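Local coordinates for protein Keto/oxoacid ferredoxin oxidoreductase, gamma subunit (Geobacter sulfurreducens, PDB 3ON3) that is the gamma subunit of an oxidoreductase that probably oxidises 2-oxoacids and passes the electrons to ferredoxin, at residues 94-99 with 115-120. Residues are numbered along the deposited sequence; the frame is centred on the assembly and turned at random.
Sequences VLLVDS and FNIINT
Asp98, at the end of strand 93-98, reaches the first turn of helix 117-125 and accepts a hydrogen bond from the backbone N of Ile118 on OD2 (2.9 Å). The bond is nearly straight, 169° at the hydrogen, and the donor lies close to the line of the C-O bond. With CG anti to the backbone N (chi1 175°), the carboxylate extends to the helix start, where CD1 of Ile118 packs 3.3 Å from Asp98 OD2. The other oxygen, OD1, accepts from the N of Leu101, just after the strand, so both carboxylate oxygens have a backbone donor. Replacing Asp98 by an alanine would probably leave the Ile118 N-H without its acceptor and the helix start without a negative charge. Beside it, Ser99 N donates to Phe115 O (3.0 Å) from well above the carbonyl plane, continuing the parallel pairing of the two strands. In the adjoining apolar layer, Leu96 CD1 meets the Phe115 ring obliquely at CE2 (4.1 Å), and CG1 of Ile117 lies over one face of that ring, offset toward its rim. Helix 131-143 backs this layer through Ala138. The contact ties strand 93-98 to the helix following its parallel neighbour 111-115, through an inverse gamma turn centred on Asn116, in an alpha/beta fold.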
ATOM      1  N   VAL B  94       1.395  -3.537 -22.504  1.00 50.94           N
ATOM      2  CA  VAL B  94       2.536  -4.282 -21.986  1.00 49.99           C
ATOM      3  C   VAL B  94       2.081  -5.464 -21.142  1.00 46.26           C
ATOM      4  O   VAL B  94       1.309  -5.313 -20.197  1.00 42.17           O
ATOM      5  CB  VAL B  94       3.481  -3.359 -21.157  1.00 45.68           C
ATOM      6  CG1 VAL B  94       4.415  -4.168 -20.256  1.00 45.85           C
ATOM      7  CG2 VAL B  94       4.279  -2.469 -22.082  1.00 34.84           C
ATOM      8  N   LEU B  95       2.548  -6.651 -21.493  1.00 41.84           N
ATOM      9  CA  LEU B  95       2.193  -7.828 -20.726  1.00 43.13           C
ATOM     10  C   LEU B  95       3.448  -8.502 -20.226  1.00 41.52           C
ATOM     11  O   LEU B  95       4.201  -9.046 -20.994  1.00 43.90           O
ATOM     12  CB  LEU B  95       1.355  -8.798 -21.556  1.00 48.40           C
ATOM     13  CG  LEU B  95       1.101 -10.163 -20.897  1.00 51.00           C
ATOM     14  CD1 LEU B  95       0.417 -10.003 -19.553  1.00 36.74           C
ATOM     15  CD2 LEU B  95       0.300 -11.100 -21.799  1.00 50.88           C
ATOM     16  N   LEU B  96       3.677  -8.438 -18.922  1.00 47.55           N
ATOM     17  CA  LEU B  96       4.849  -9.048 -18.318  1.00 40.15           C
ATOM     18  C   LEU B  96       4.424 -10.191 -17.423  1.00 38.44           C
ATOM     19  O   LEU B  96       3.641 -10.004 -16.475  1.00 41.62           O
ATOM     20  CB  LEU B  96       5.631  -8.012 -17.504  1.00 45.79           C
ATOM     21  CG  LEU B  96       6.768  -8.515 -16.605  1.00 45.25           C
ATOM     22  CD1 LEU B  96       7.974  -9.013 -17.437  1.00 36.70           C
ATOM     23  CD2 LEU B  96       7.199  -7.437 -15.633  1.00 43.05           C
ATOM     24  N   VAL B  97       4.945 -11.374 -17.715  1.00 39.29           N
ATOM     25  CA  VAL B  97       4.599 -12.553 -16.932  1.00 51.12           C
ATOM     26  C   VAL B  97       5.854 -13.272 -16.455  1.00 47.83           C
ATOM     27  O   VAL B  97       6.934 -13.022 -16.966  1.00 43.82           O
ATOM     28  CB  VAL B  97       3.684 -13.526 -17.733  1.00 51.55           C
ATOM     29  CG1 VAL B  97       2.479 -12.780 -18.291  1.00 49.03           C
ATOM     30  CG2 VAL B  97       4.452 -14.209 -18.871  1.00 53.43           C
ATOM     31  N   ASP B  98       5.710 -14.142 -15.460  1.00 47.02           N
ATOM     32  CA  ASP B  98       6.772 -15.081 -15.131  1.00 47.06           C
ATOM     33  C   ASP B  98       6.660 -16.301 -16.049  1.00 56.05           C
ATOM     34  O   ASP B  98       5.573 -16.855 -16.230  1.00 54.91           O
ATOM     35  CB  ASP B  98       6.725 -15.498 -13.663  1.00 48.59           C
ATOM     36  CG  ASP B  98       7.756 -16.570 -13.334  1.00 53.18           C
ATOM     37  OD1 ASP B  98       7.696 -17.657 -13.934  1.00 58.57           O
ATOM     38  OD2 ASP B  98       8.631 -16.334 -12.483  1.00 51.60           O
ATOM     39  N   SER B  99       7.782 -16.713 -16.633  1.00 57.02           N
ATOM     40  CA  SER B  99       7.755 -17.731 -17.689  1.00 60.57           C
ATOM     41  C   SER B  99       7.697 -19.168 -17.178  1.00 65.86           C
ATOM     42  O   SER B  99       7.275 -20.072 -17.900  1.00 65.42           O
ATOM     43  CB  SER B  99       8.946 -17.562 -18.633  1.00 53.21           C
ATOM     44  OG  SER B  99      10.163 -17.742 -17.941  1.00 62.81           O
ATOM     45  N   PHE B 115       9.979 -13.797 -18.559  1.00 43.89           N
ATOM     46  CA  PHE B 115      11.226 -14.358 -18.062  1.00 44.98           C
ATOM     47  C   PHE B 115      11.044 -14.919 -16.678  1.00 45.62           C
ATOM     48  O   PHE B 115       9.973 -14.781 -16.087  1.00 45.44           O
ATOM     49  CB  PHE B 115      12.421 -13.376 -18.150  1.00 45.55           C
ATOM     50  CG  PHE B 115      12.430 -12.269 -17.114  1.00 40.13           C
ATOM     51  CD1 PHE B 115      13.123 -12.425 -15.921  1.00 32.66           C
ATOM     52  CD2 PHE B 115      11.808 -11.052 -17.367  1.00 39.26           C
ATOM     53  CE1 PHE B 115      13.181 -11.400 -14.971  1.00 29.83           C
ATOM     54  CE2 PHE B 115      11.850 -10.008 -16.428  1.00 37.82           C
ATOM     55  CZ  PHE B 115      12.539 -10.184 -15.221  1.00 35.55           C
ATOM     56  N   ASN B 116      12.081 -15.587 -16.188  1.00 44.70           N
ATOM     57  CA  ASN B 116      12.023 -16.259 -14.900  1.00 42.75           C
ATOM     58  C   ASN B 116      12.123 -15.291 -13.724  1.00 33.87           C
ATOM     59  O   ASN B 116      13.070 -15.341 -12.952  1.00 43.89           O
ATOM     60  CB  ASN B 116      13.108 -17.339 -14.815  1.00 44.37           C
ATOM     61  CG  ASN B 116      14.513 -16.779 -14.979  1.00 51.24           C
ATOM     62  OD1 ASN B 116      14.710 -15.658 -15.466  1.00 49.51           O
ATOM     63  ND2 ASN B 116      15.499 -17.564 -14.574  1.00 50.00           N
ATOM     64  N   ILE B 117      11.128 -14.421 -13.599  1.00 42.86           N
ATOM     65  CA  ILE B 117      11.090 -13.409 -12.541  1.00 46.03           C
ATOM     66  C   ILE B 117      11.325 -13.970 -11.146  1.00 46.04           C
ATOM     67  O   ILE B 117      12.161 -13.471 -10.387  1.00 48.57           O
ATOM     68  CB  ILE B 117       9.741 -12.672 -12.515  1.00 37.69           C
ATOM     69  CG1 ILE B 117       9.524 -11.906 -13.824  1.00 46.70           C
ATOM     70  CG2 ILE B 117       9.698 -11.711 -11.338  1.00 30.12           C
ATOM     71  CD1 ILE B 117       8.098 -11.374 -14.033  1.00 35.41           C
ATOM     72  N   ILE B 118      10.558 -14.990 -10.799  1.00 47.43           N
ATOM     73  CA  ILE B 118      10.608 -15.543  -9.455  1.00 46.77           C
ATOM     74  C   ILE B 118      11.961 -16.202  -9.204  1.00 45.64           C
ATOM     75  O   ILE B 118      12.549 -16.065  -8.138  1.00 44.55           O
ATOM     76  CB  ILE B 118       9.443 -16.542  -9.211  1.00 43.56           C
ATOM     77  CG1 ILE B 118       8.180 -15.793  -8.774  1.00 53.77           C
ATOM     78  CG2 ILE B 118       9.794 -17.488  -8.102  1.00 47.29           C
ATOM     79  CD1 ILE B 118       7.004 -15.956  -9.673  1.00 58.56           C
ATOM     80  N   ASN B 119      12.464 -16.890 -10.217  1.00 46.06           N
ATOM     81  CA  ASN B 119      13.685 -17.656 -10.096  1.00 49.10           C
ATOM     82  C   ASN B 119      14.915 -16.772 -10.162  1.00 43.64           C
ATOM     83  O   ASN B 119      15.956 -17.096  -9.596  1.00 42.83           O
ATOM     84  CB  ASN B 119      13.742 -18.699 -11.197  1.00 64.63           C
ATOM     85  CG  ASN B 119      14.443 -19.949 -10.759  1.00 78.07           C
ATOM     86  OD1 ASN B 119      15.636 -20.122 -11.012  1.00 86.52           O
ATOM     87  ND2 ASN B 119      13.713 -20.827 -10.080  1.00 74.32           N
ATOM     88  N   THR B 120      14.796 -15.658 -10.871  1.00 42.06           N
ATOM     89  CA  THR B 120      15.824 -14.632 -10.810  1.00 39.02           C
ATOM     90  C   THR B 120      15.992 -14.217  -9.346  1.00 45.06           C
ATOM     91  O   THR B 120      17.089 -14.289  -8.794  1.00 47.37           O
ATOM     92  CB  THR B 120      15.468 -13.401 -11.667  1.00 35.99           C
ATOM     93  OG1 THR B 120      15.510 -13.752 -13.062  1.00 37.96           O
ATOM     94  CG2 THR B 120      16.457 -12.266 -11.398  1.00 31.52           C
TER